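PDB 3BJN: transcriptional regulator, putative, which probably binds DNA as an IclR-type negative regulator of allantoin and glyoxylate utilization operons, and is represented here by its C-terminal, probably effector-binding, domain. Local coordinates for residues 17-22 with 28-33; 23-28 with 155-160. All coordinates share one frame; numbering follows the deposited sequence.

Interaction 1. Residues 17-22 with 28-33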
loop_
_atom_site.group_PDB
_atom_site.type_symbol
_atom_site.label_atom_id
_atom_site.label_comp_id
_atom_site.label_asym_id
_atom_site.label_seq_id
_atom_site.Cartn_x
_atom_site.Cartn_y
_atom_site.Cartn_z
ATOM N N ALA A 17 -14.745 5.015 5.340
ATOM C CA ALA A 17 -15.794 4.881 4.318
ATOM C C ALA A 17 -15.243 4.302 3.014
ATOM O O ALA A 17 -15.848 3.412 2.426
ATOM C CB ALA A 17 -16.464 6.244 4.064
ATOM N N VAL A 18 -14.077 4.802 2.578
ATOM C CA VAL A 18 -13.434 4.305 1.367
ATOM C C VAL A 18 -13.028 2.823 1.521
ATOM O O VAL A 18 -13.228 2.002 0.600
ATOM C CB VAL A 18 -12.226 5.208 0.996
ATOM C CG1 VAL A 18 -11.251 4.477 0.115
ATOM C CG2 VAL A 18 -12.738 6.540 0.359
ATOM N N LEU A 19 -12.500 2.448 2.687
ATOM C CA LEU A 19 -12.080 1.040 2.874
ATOM C C LEU A 19 -13.272 0.103 2.971
ATOM O O LEU A 19 -13.243 -1.040 2.487
ATOM C CB LEU A 19 -11.227 0.889 4.129
ATOM C CG LEU A 19 -9.872 1.589 4.062
ATOM C CD1 LEU A 19 -9.245 1.438 5.450
ATOM C CD2 LEU A 19 -8.971 0.991 2.971
ATOM N N SER A 20 -14.337 0.577 3.616
ATOM C CA SER A 20 -15.571 -0.220 3.684
ATOM C C SER A 20 -16.089 -0.548 2.278
ATOM O O SER A 20 -16.366 -1.708 1.932
ATOM C CB SER A 20 -16.614 0.558 4.455
ATOM O OG SER A 20 -17.872 -0.105 4.434
ATOM N N ARG A 21 -16.209 0.485 1.441
ATOM C CA ARG A 21 -16.671 0.267 0.062
ATOM C C ARG A 21 -15.729 -0.664 -0.708
ATOM O O ARG A 21 -16.175 -1.547 -1.440
ATOM C CB ARG A 21 -16.793 1.608 -0.675
ATOM C CG ARG A 21 -17.277 1.402 -2.105
ATOM C CD ARG A 21 -17.610 2.736 -2.765
ATOM N NE ARG A 21 -16.374 3.481 -2.987
ATOM C CZ ARG A 21 -16.197 4.414 -3.926
ATOM N NH1 ARG A 21 -17.187 4.718 -4.765
ATOM N NH2 ARG A 21 -15.028 5.043 -4.020
ATOM N N LEU A 22 -14.424 -0.435 -0.552
ATOM C CA LEU A 22 -13.425 -1.192 -1.299
ATOM C C LEU A 22 -13.558 -2.680 -0.987
ATOM O O LEU A 22 -13.529 -3.517 -1.903
ATOM C CB LEU A 22 -12.045 -0.690 -0.913
ATOM C CG LEU A 22 -10.897 -1.429 -1.570
ATOM C CD1 LEU A 22 -10.995 -1.527 -3.118
ATOM C CD2 LEU A 22 -9.645 -0.633 -1.161
ATOM N N GLU A 28 -12.310 -8.445 -0.526
ATOM C CA GLU A 28 -10.969 -8.621 0.073
ATOM C C GLU A 28 -10.710 -7.629 1.203
ATOM O O GLU A 28 -11.358 -6.568 1.302
ATOM C CB GLU A 28 -9.889 -8.387 -1.004
ATOM C CG GLU A 28 -10.006 -9.307 -2.233
ATOM C CD GLU A 28 -9.795 -10.808 -1.953
ATOM O OE1 GLU A 28 -9.332 -11.208 -0.859
ATOM O OE2 GLU A 28 -10.117 -11.620 -2.863
HETATM N N MSE A 29 -9.736 -7.984 2.039
HETATM C CA MSE A 29 -9.169 -7.101 3.062
HETATM C C MSE A 29 -8.580 -5.873 2.405
HETATM O O MSE A 29 -7.975 -5.990 1.325
HETATM C CB MSE A 29 -7.980 -7.781 3.737
HETATM C CG MSE A 29 -8.242 -9.013 4.497
HETATM SE SE MSE A 29 -6.649 -9.216 5.619
HETATM C CE MSE A 29 -7.145 -7.973 6.902
ATOM N N ALA A 30 -8.716 -4.715 3.050
ATOM C CA ALA A 30 -8.161 -3.472 2.504
ATOM C C ALA A 30 -7.621 -2.655 3.659
ATOM O O ALA A 30 -8.145 -2.726 4.781
ATOM C CB ALA A 30 -9.240 -2.681 1.764
ATOM N N ALA A 31 -6.570 -1.892 3.395
ATOM C CA ALA A 31 -5.969 -1.089 4.460
ATOM C C ALA A 31 -5.506 0.268 3.951
ATOM O O ALA A 31 -5.269 0.445 2.753
ATOM C CB ALA A 31 -4.791 -1.813 5.055
ATOM N N TYR A 32 -5.388 1.210 4.892
ATOM C CA TYR A 32 -4.761 2.504 4.655
ATOM C C TYR A 32 -3.479 2.535 5.454
ATOM O O TYR A 32 -3.490 2.343 6.681
ATOM C CB TYR A 32 -5.684 3.601 5.155
ATOM C CG TYR A 32 -5.144 4.990 4.998
ATOM C CD1 TYR A 32 -4.859 5.500 3.741
ATOM C CD2 TYR A 32 -4.924 5.785 6.113
ATOM C CE1 TYR A 32 -4.373 6.822 3.605
ATOM C CE2 TYR A 32 -4.446 7.085 5.992
ATOM C CZ TYR A 32 -4.156 7.577 4.742
ATOM O OH TYR A 32 -3.702 8.877 4.633
HETATM N N MSE A 33 -2.411 2.751 4.717
HETATM C CA MSE A 33 -1.042 2.743 5.248
HETATM C C MSE A 33 -0.449 4.135 5.179
HETATM O O MSE A 33 -0.744 4.888 4.246
HETATM C CB MSE A 33 -0.180 1.821 4.381
HETATM C CG MSE A 33 -0.898 0.552 3.886
HETATM SE SE MSE A 33 -0.901 -0.662 5.432
HETATM C CE MSE A 33 0.932 -1.002 5.201
#

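Interaction 2. Residues 23-28 with 155-160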
loop_
_atom_site.group_PDB
_atom_site.type_symbol
_atom_site.label_atom_id
_atom_site.label_comp_id
_atom_site.label_asym_id
_atom_site.label_seq_id
_atom_site.Cartn_x
_atom_site.Cartn_y
_atom_site.Cartn_z
ATOM N N GLN A 23 -13.721 -3.025 0.298
ATOM C CA GLN A 23 -13.927 -4.451 0.624
ATOM C C GLN A 23 -15.230 -5.003 0.064
ATOM O O GLN A 23 -15.281 -6.147 -0.382
ATOM C CB GLN A 23 -13.884 -4.684 2.130
ATOM C CG GLN A 23 -14.259 -6.115 2.540
ATOM C CD GLN A 23 -14.022 -6.320 4.037
ATOM O OE1 GLN A 23 -14.573 -5.591 4.866
ATOM N NE2 GLN A 23 -13.246 -7.319 4.382
ATOM N N LYS A 24 -16.290 -4.192 0.073
ATOM C CA LYS A 24 -17.581 -4.648 -0.492
ATOM C C LYS A 24 -17.562 -4.781 -2.037
ATOM O O LYS A 24 -18.421 -5.489 -2.580
ATOM C CB LYS A 24 -18.680 -3.699 -0.033
ATOM C CG LYS A 24 -18.955 -3.836 1.454
ATOM C CD LYS A 24 -20.070 -2.885 1.790
ATOM C CE LYS A 24 -20.080 -2.556 3.249
ATOM N NZ LYS A 24 -21.297 -1.713 3.488
ATOM N N GLN A 25 -16.604 -4.110 -2.701
ATOM C CA GLN A 25 -16.439 -4.167 -4.166
ATOM C C GLN A 25 -15.562 -5.336 -4.594
ATOM O O GLN A 25 -15.737 -5.900 -5.681
ATOM C CB GLN A 25 -15.782 -2.880 -4.651
ATOM C CG GLN A 25 -16.722 -1.660 -4.657
ATOM C CD GLN A 25 -15.981 -0.408 -4.995
ATOM O OE1 GLN A 25 -14.830 -0.225 -4.597
ATOM N NE2 GLN A 25 -16.626 0.470 -5.748
ATOM N N THR A 26 -14.582 -5.677 -3.749
ATOM C CA THR A 26 -13.606 -6.707 -4.115
ATOM C C THR A 26 -13.748 -8.023 -3.381
ATOM O O THR A 26 -13.166 -9.051 -3.804
ATOM C CB THR A 26 -12.152 -6.208 -3.832
ATOM O OG1 THR A 26 -12.029 -5.907 -2.433
ATOM C CG2 THR A 26 -11.811 -4.967 -4.649
ATOM N N GLY A 27 -14.410 -7.996 -2.224
ATOM C CA GLY A 27 -14.459 -9.188 -1.357
ATOM C C GLY A 27 -13.102 -9.485 -0.744
ATOM O O GLY A 27 -12.775 -10.655 -0.496
ATOM N N GLU A 28 -12.310 -8.445 -0.526
ATOM C CA GLU A 28 -10.969 -8.621 0.073
ATOM C C GLU A 28 -10.710 -7.629 1.203
ATOM O O GLU A 28 -11.358 -6.568 1.302
ATOM C CB GLU A 28 -9.889 -8.387 -1.004
ATOM C CG GLU A 28 -10.006 -9.307 -2.233
ATOM C CD GLU A 28 -9.795 -10.808 -1.953
ATOM O OE1 GLU A 28 -9.332 -11.208 -0.859
ATOM O OE2 GLU A 28 -10.117 -11.620 -2.863
ATOM N N ILE A 155 -7.162 -3.803 -9.069
ATOM C CA ILE A 155 -6.419 -2.575 -9.469
ATOM C C ILE A 155 -7.373 -1.372 -9.642
ATOM O O ILE A 155 -7.169 -0.317 -9.063
ATOM C CB ILE A 155 -5.633 -2.856 -10.763
ATOM C CG1 ILE A 155 -4.492 -3.842 -10.476
ATOM C CG2 ILE A 155 -5.134 -1.521 -11.426
ATOM C CD1 ILE A 155 -3.865 -4.414 -11.751
ATOM N N LEU A 156 -8.441 -1.549 -10.423
ATOM C CA LEU A 156 -9.346 -0.419 -10.675
ATOM C C LEU A 156 -9.987 0.075 -9.367
ATOM O O LEU A 156 -10.053 1.284 -9.122
ATOM C CB LEU A 156 -10.390 -0.763 -11.742
ATOM C CG LEU A 156 -9.768 -0.886 -13.142
ATOM C CD1 LEU A 156 -10.851 -1.412 -14.063
ATOM C CD2 LEU A 156 -9.172 0.440 -13.689
ATOM N N HIS A 157 -10.436 -0.842 -8.503
ATOM C CA HIS A 157 -11.082 -0.415 -7.275
ATOM C C HIS A 157 -10.102 0.237 -6.280
ATOM O O HIS A 157 -10.458 1.183 -5.564
ATOM C CB HIS A 157 -11.809 -1.598 -6.605
ATOM C CG HIS A 157 -13.108 -1.969 -7.262
ATOM N ND1 HIS A 157 -14.076 -1.037 -7.600
ATOM C CD2 HIS A 157 -13.607 -3.182 -7.604
ATOM C CE1 HIS A 157 -15.114 -1.676 -8.143
ATOM N NE2 HIS A 157 -14.868 -2.975 -8.114
ATOM N N VAL A 158 -8.860 -0.230 -6.282
ATOM C CA VAL A 158 -7.824 0.362 -5.415
ATOM C C VAL A 158 -7.480 1.777 -5.892
ATOM O O VAL A 158 -7.416 2.716 -5.099
ATOM C CB VAL A 158 -6.587 -0.576 -5.368
ATOM C CG1 VAL A 158 -5.322 0.147 -4.839
ATOM C CG2 VAL A 158 -6.904 -1.794 -4.507
ATOM N N LEU A 159 -7.296 1.939 -7.205
ATOM C CA LEU A 159 -7.109 3.269 -7.770
ATOM C C LEU A 159 -8.291 4.191 -7.413
ATOM O O LEU A 159 -8.109 5.336 -7.012
ATOM C CB LEU A 159 -6.934 3.158 -9.283
ATOM C CG LEU A 159 -5.575 2.632 -9.758
ATOM C CD1 LEU A 159 -5.626 2.180 -11.207
ATOM C CD2 LEU A 159 -4.473 3.725 -9.537
ATOM N N GLN A 160 -9.503 3.666 -7.560
ATOM C CA GLN A 160 -10.732 4.402 -7.289
ATOM C C GLN A 160 -10.781 4.856 -5.824
ATOM O O GLN A 160 -11.117 6.007 -5.535
ATOM C CB GLN A 160 -11.911 3.459 -7.611
ATOM C CG GLN A 160 -13.263 4.049 -7.352
ATOM C CD GLN A 160 -14.371 3.072 -7.689
ATOM O OE1 GLN A 160 -14.163 1.851 -7.714
ATOM N NE2 GLN A 160 -15.562 3.601 -7.912
HETATM O O HOH W 1 -16.078 -5.352 -8.856
HETATM O O HOH W 2 -13.034 1.754 -4.285
#

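Interaction 1. Residues 17-22 with 28-33
L19 lays both of its methyls over one face of the flat A31–Y32 peptide group. L19 CD2 sits above the carbonyl carbon, 3.7 Å from A31 C, and L19 CD1 over the nitrogen, 3.9 Å from Y32 N. The Y32 side chain leads away from the helix, and of it CB alone comes near L19, 4.2 Å from L19 CD1, the two side chains crossing at about a right angle. A30 points its CB at the helix, and this methyl fits against two leucines one turn apart: it lies 3.6 Å from L22 CD2 and 3.9 Å from L19 CD2. L22 reaches it because its CG stands anti to the backbone N (chi1 178°), which carries the branch across toward the strand. Alanine suits position 30 because its short side chain allows the axes of 17-22 and 29-33 to approach to 8.0 Å, while the branched leucines fill the space between them with apolar surface. The contact is buried, and its side-chain pairs are all apolar; backbone hydrogen bonds join A31 to S139 and Y32 to V43 and S44 in the flanking strands, and A30 to R46 just beyond strand 39-45. Strand residues 29-33 thus run back along helix residues 17-22, nearly antiparallel (159°), with L19 also touching S44 of strand 39-45, and L22 touching I138 of strand 133-143 and A161 of helix 144-163.

Interaction 2. Residues 23-28 with 155-160
Q25 and H157 lean toward each other through the same first torsion: in each, CG lies anti to the carbonyl carbon and beside the backbone N (chi1 -75° in Q25). Beyond CG the glutamine chain is extended, so it runs from above the ring out past its ND1 side, the amide plane 31° from that of the ring. Q25 CB stands almost directly above the ring centre, 3.6 Å from the H157 centroid, in a CH-pi contact. H157 ND1 does not use this amide. It donates in the ring plane to Q160 OE1 at 2.9 Å (162°), one helical turn on, a bond that fixes the ring's rotation. Q160 OE1 also takes a weak bond from Q25 NE2 at 3.4 Å, so this oxygen links the helices, though only weakly on the Q25 side. Glutamine suits this partly exposed seam, having methylenes for the ring and an amide for the polar rim. Two waters complete it: one bridges Q25 O and H157 NE2, 2.8 Å from the latter, and the other donates to Q25 OE1 (2.7 Å) and to H157 O. T26 CG2 packs obliquely against the ring, 3.9 Å from H157 CD2, while T26 OG1 turns back to L22 O and accepts from E28 N in an ST turn. G27, with positive phi, ends helix 12-26 there. The contact ties this helix end to the C-terminal half of helix 144-163, whose R153 also bonds to Q25 O and whose V158 packs on strands 121-130 and 133-143.

In the fold
Interactions 1 and 2 use successive parts of helix 12-26, and their centres lie 8 Å apart. The helix presses L19 and L22 onto strand 29-36 in the buried first contact, then offers Q25 and T26 to helix 144-163 in the more polar second. L22 joins the two: its CD2 serves interaction 1, while L22 CD1 packs 3.6 Å from H157 CB. E28, in a segment of both though touching across neither, leads into the strand and forms a salt bridge to R146 of helix 144-163. The first and last helices of the IclR C-terminal domain are thereby fastened to each other and to its antiparallel sheet, consistent with the GAF clan to which this family belongs.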